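Local coordinates for protein farnesyl pyrophosphate synthetase (Staphylococcus aureus, PDB 5H9D) that probably condenses isopentenyl diphosphate units onto an allylic diphosphate to build heptaprenyl diphosphate, a magnesium-dependent step in isoprenoid chain elongation, at residues I159-R164 with H233-I238; I208-D213 with G226-N231. One frame throughout, in Å; residues are numbered along the deposited sequence.

Contact 1: residues I159-R164 with H233-I238; sequences INYLRR and HITLPI
Tyr161 and Leu236 make the main apolar meeting between these segments, with the flat of the phenol ring turned to the start of the second helix. Leu236 CB stands over that face, 4.1 Å from the ring centroid and 26° off the ring normal, a CH-pi contact. The backbone N of Leu236 lies over the same face, displaced toward the rim, and comes within 3.2 Å of Tyr161 CE2. Thr235 approaches the ring obliquely through its backbone, CE2 of Tyr161 lying 3.5 Å from Thr235 CA. The ring gets there because CG of Tyr161 is turned anti to its own backbone N (chi1 153°), which carries the phenol out from helix 158-183; the side chains of Tyr161 and Leu236 then cross at about a right angle. In the all-helical polyprenyl synthase fold, the contact joins the first turns of helix 158-183 to the entry of helix 236-243, where Thr235 sits at the N-cap position without making a capping bond through its side chain. At the far end of the phenol, the hydroxyl of Tyr161 is probably hydrogen-bonded to Asp210 OD2, which belongs to the DDxxD sequence of helix 188-215. The polar part of the contact rests on Arg164. Its NH2 donates to Ile234 O at 2.9 Å with an N-H...O angle of 139°, so the bond is noticeably bent. That oxygen lies almost in the guanidinium plane, at its edge, whereas the donor sits well above the Ile234 carbonyl plane. The Arg164 chain bends at chi3 to bring the group round, and NH1 forms a salt bridge with Asp150 of helix 127-150.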
# COMPACT_ATOMS: atom_id res chain seq x y z
N ILE A 159 2.59 20.32 -13.52
CA ILE A 159 1.53 19.43 -13.97
C ILE A 159 1.93 18.00 -13.58
O ILE A 159 1.08 17.14 -13.32
CB ILE A 159 1.34 19.56 -15.52
CG1 ILE A 159 -0.14 19.45 -15.90
CG2 ILE A 159 2.17 18.52 -16.25
CD1 ILE A 159 -0.70 18.08 -15.79
N ASN A 160 3.23 17.77 -13.49
CA ASN A 160 3.74 16.45 -13.16
C ASN A 160 3.83 16.21 -11.64
O ASN A 160 3.81 15.06 -11.18
CB ASN A 160 5.10 16.27 -13.85
CG ASN A 160 5.63 14.86 -13.73
OD1 ASN A 160 5.09 13.91 -14.32
ND2 ASN A 160 6.72 14.71 -12.96
N TYR A 161 3.94 17.28 -10.85
CA TYR A 161 4.01 17.14 -9.40
C TYR A 161 2.61 16.81 -8.93
O TYR A 161 2.44 16.03 -8.00
CB TYR A 161 4.53 18.42 -8.73
CG TYR A 161 4.04 18.62 -7.32
CD1 TYR A 161 2.73 19.10 -7.09
CD2 TYR A 161 4.80 18.24 -6.22
CE1 TYR A 161 2.21 19.18 -5.82
CE2 TYR A 161 4.29 18.30 -4.92
CZ TYR A 161 2.98 18.77 -4.74
OH TYR A 161 2.37 18.78 -3.49
N LEU A 162 1.60 17.39 -9.57
CA LEU A 162 0.19 17.16 -9.23
C LEU A 162 -0.24 15.70 -9.50
O LEU A 162 -1.01 15.09 -8.74
CB LEU A 162 -0.71 18.08 -10.04
CG LEU A 162 -0.64 19.57 -9.70
CD1 LEU A 162 -1.69 20.25 -10.50
CD2 LEU A 162 -0.85 19.82 -8.21
N ARG A 163 0.26 15.17 -10.61
CA ARG A 163 -0.06 13.82 -11.03
C ARG A 163 0.56 12.87 -9.99
O ARG A 163 0.03 11.78 -9.73
CB ARG A 163 0.51 13.63 -12.45
CG ARG A 163 0.12 12.36 -13.18
CD ARG A 163 0.03 12.62 -14.69
NE ARG A 163 1.14 13.44 -15.16
CZ ARG A 163 1.15 14.07 -16.34
NH1 ARG A 163 0.11 13.97 -17.16
NH2 ARG A 163 2.19 14.84 -16.68
N ARG A 164 1.65 13.33 -9.38
CA ARG A 164 2.39 12.57 -8.38
C ARG A 164 1.71 12.58 -7.02
O ARG A 164 1.82 11.60 -6.28
CB ARG A 164 3.83 13.12 -8.24
CG ARG A 164 4.83 12.21 -7.48
CD ARG A 164 6.32 12.62 -7.71
NE ARG A 164 6.69 13.78 -6.90
CZ ARG A 164 7.36 14.85 -7.35
NH1 ARG A 164 7.76 14.92 -8.61
NH2 ARG A 164 7.61 15.87 -6.53
N HIS A 233 12.95 15.30 -2.83
CA HIS A 233 11.56 15.54 -3.26
C HIS A 233 11.28 17.01 -3.52
O HIS A 233 11.20 17.81 -2.58
CB HIS A 233 10.59 15.06 -2.21
CG HIS A 233 10.75 13.62 -1.85
ND1 HIS A 233 10.43 12.60 -2.72
CD2 HIS A 233 11.24 13.03 -0.73
CE1 HIS A 233 10.71 11.44 -2.15
NE2 HIS A 233 11.20 11.68 -0.94
N ILE A 234 11.14 17.34 -4.80
CA ILE A 234 10.86 18.70 -5.24
C ILE A 234 9.35 18.92 -5.24
O ILE A 234 8.67 18.58 -6.20
CB ILE A 234 11.40 18.91 -6.63
CG1 ILE A 234 12.83 18.36 -6.70
CG2 ILE A 234 11.34 20.35 -7.00
CD1 ILE A 234 13.78 18.96 -5.70
N THR A 235 8.83 19.50 -4.17
CA THR A 235 7.40 19.70 -4.00
C THR A 235 6.90 21.07 -4.43
O THR A 235 7.70 21.97 -4.69
CB THR A 235 7.04 19.39 -2.55
OG1 THR A 235 7.65 20.36 -1.69
CG2 THR A 235 7.57 18.00 -2.15
N LEU A 236 5.58 21.23 -4.49
CA LEU A 236 4.98 22.47 -4.95
C LEU A 236 5.67 23.78 -4.53
O LEU A 236 6.00 24.61 -5.38
CB LEU A 236 3.48 22.51 -4.59
CG LEU A 236 2.69 23.64 -5.28
CD1 LEU A 236 2.90 23.49 -6.76
CD2 LEU A 236 1.22 23.63 -4.96
N PRO A 237 5.91 23.98 -3.22
CA PRO A 237 6.58 25.23 -2.84
C PRO A 237 7.84 25.47 -3.67
O PRO A 237 8.03 26.53 -4.28
CB PRO A 237 6.93 25.00 -1.38
CG PRO A 237 5.89 24.03 -0.94
CD PRO A 237 5.78 23.08 -2.07
N ILE A 238 8.69 24.44 -3.73
CA ILE A 238 9.94 24.51 -4.46
C ILE A 238 9.83 24.66 -5.97
O ILE A 238 10.74 25.18 -6.59
CB ILE A 238 10.82 23.31 -4.11
CG1 ILE A 238 10.84 23.14 -2.57
CG2 ILE A 238 12.24 23.56 -4.60
CD1 ILE A 238 11.73 22.04 -2.06

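Contact 2: residues I208-D213 with G226-N231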
# COMPACT_ATOMS: atom_id res chain seq x y z
N ILE A 208 -0.76 20.55 1.60
CA ILE A 208 -0.53 21.11 2.92
C ILE A 208 0.68 20.46 3.58
O ILE A 208 1.51 21.18 4.14
CB ILE A 208 -1.80 21.01 3.79
CG1 ILE A 208 -2.70 22.19 3.43
CG2 ILE A 208 -1.46 21.01 5.27
CD1 ILE A 208 -4.17 21.91 3.63
N ASP A 209 0.80 19.14 3.52
CA ASP A 209 1.99 18.48 4.07
C ASP A 209 3.28 19.15 3.55
O ASP A 209 4.17 19.50 4.32
CB ASP A 209 2.05 17.01 3.63
CG ASP A 209 1.25 16.08 4.50
OD1 ASP A 209 0.04 16.34 4.74
OD2 ASP A 209 1.84 15.07 4.94
N ASP A 210 3.37 19.32 2.24
CA ASP A 210 4.54 19.89 1.62
C ASP A 210 4.82 21.29 2.07
O ASP A 210 5.97 21.70 2.14
CB ASP A 210 4.44 19.85 0.09
CG ASP A 210 4.34 18.43 -0.43
OD1 ASP A 210 4.65 17.47 0.33
OD2 ASP A 210 3.96 18.29 -1.62
N VAL A 211 3.78 22.03 2.35
CA VAL A 211 4.02 23.37 2.82
C VAL A 211 4.53 23.26 4.26
O VAL A 211 5.52 23.90 4.60
CB VAL A 211 2.75 24.24 2.76
CG1 VAL A 211 3.05 25.62 3.31
CG2 VAL A 211 2.27 24.35 1.34
N LEU A 212 3.90 22.42 5.07
CA LEU A 212 4.31 22.25 6.46
C LEU A 212 5.67 21.62 6.67
O LEU A 212 6.10 21.39 7.79
CB LEU A 212 3.27 21.43 7.22
CG LEU A 212 1.87 21.97 7.49
CD1 LEU A 212 1.10 20.92 8.31
CD2 LEU A 212 1.93 23.28 8.21
N ASP A 213 6.36 21.32 5.59
CA ASP A 213 7.66 20.70 5.74
C ASP A 213 8.71 21.80 5.84
O ASP A 213 9.85 21.55 6.21
CB ASP A 213 7.94 19.76 4.56
CG ASP A 213 8.77 18.56 4.96
OD1 ASP A 213 10.02 18.67 4.98
OD2 ASP A 213 8.17 17.50 5.27
N GLY A 226 12.64 20.68 5.75
CA GLY A 226 13.32 20.66 4.47
C GLY A 226 13.50 19.18 4.21
O GLY A 226 13.99 18.75 3.16
N SER A 227 13.10 18.39 5.20
CA SER A 227 13.18 16.95 5.15
C SER A 227 12.95 16.40 3.73
O SER A 227 13.76 15.63 3.21
CB SER A 227 12.15 16.38 6.14
OG SER A 227 12.24 14.98 6.24
N ASP A 228 11.83 16.79 3.12
CA ASP A 228 11.50 16.35 1.76
C ASP A 228 12.53 16.77 0.72
O ASP A 228 12.70 16.10 -0.29
CB ASP A 228 10.14 16.90 1.32
CG ASP A 228 9.00 16.29 2.08
OD1 ASP A 228 9.04 15.06 2.32
OD2 ASP A 228 8.05 17.04 2.42
N LEU A 229 13.20 17.89 0.96
CA LEU A 229 14.19 18.38 0.03
C LEU A 229 15.51 17.65 0.29
O LEU A 229 16.29 17.40 -0.63
CB LEU A 229 14.37 19.87 0.21
CG LEU A 229 15.32 20.55 -0.77
CD1 LEU A 229 14.84 20.27 -2.18
CD2 LEU A 229 15.37 22.04 -0.49
N LEU A 230 15.75 17.30 1.55
CA LEU A 230 16.96 16.60 1.92
C LEU A 230 16.94 15.23 1.28
O LEU A 230 17.99 14.61 1.10
CB LEU A 230 17.07 16.50 3.44
CG LEU A 230 17.30 17.88 4.06
CD1 LEU A 230 16.83 17.96 5.50
CD2 LEU A 230 18.76 18.20 3.95
N ASN A 231 15.75 14.76 0.93
CA ASN A 231 15.61 13.47 0.28
C ASN A 231 15.39 13.64 -1.20
O ASN A 231 15.07 12.69 -1.89
CB ASN A 231 14.44 12.69 0.86
CG ASN A 231 14.75 12.08 2.20
OD1 ASN A 231 15.44 12.69 3.02
ND2 ASN A 231 14.23 10.87 2.45
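This is a polar contact in which Asp213, near the C-terminal end of helix 188-215, meets the loop at Gly226 and the short helix 227-230. It covers about 193 Å² in all, is partly buried, and brings the last aspartate of the family's second aspartate-rich motif, DDxxD, here Asp209 to Asp213, against a second acidic residue, Asp228. Two backbone N-H groups secure Asp213. Gly226 N donates to Asp213 O at 3.0 Å, nearly straight with an N-H...O angle of 166°. Asp228 N donates to Asp213 OD1 at 3.2 Å and is about as straight, meeting the oxygen from above the carboxylate plane. The side chain is therefore held through OD1 and the backbone through O, which ties this part of helix 188-215 to residues 226-228 at two points. Ser227 CB also lies close to Asp213 OD1. The remaining oxygen of Asp213 faces the other acid: Asp213 OD2 lies 2.9 Å from Asp228 OD2, two acceptors with no hydrogen bond between them, and the two carboxylate planes differ by 30°. For Asp228, CG placed beside its own backbone N (chi1 -69°) directs the group toward helix 188-215. Asp210 comes closest to it through OD1, 4.0 Å from Asp228 OD2, while Asp210 OD2 probably bonds to Tyr161. Three carboxylates thus converge, with two backbone donors serving Asp213; the bonds position the end of the DDxxD segment, whose role in this family is to bind diphosphate through magnesium.

In the fold
The two contacts lie side by side, their centres about 11 Å apart, on the same side of the chain's centre, and the loop joining the segments of 208-213 with 226-231 is nested inside that of contact 1. Contact 1 is buried throughout and relies on an aromatic face with one arginine bond; contact 2 is only partly buried, is built from carboxylates and backbone N-H groups, and includes part of the family's second aspartate-rich motif. They hold different helices, 158-183 to 236-243 and 188-215 to 227-230, yet touch one another: they probably share a hydrogen bond, and Ile238 CD1 lies 3.6 Å from Leu229 CD1. Contact 1 is thus the more apolar and more buried of the two.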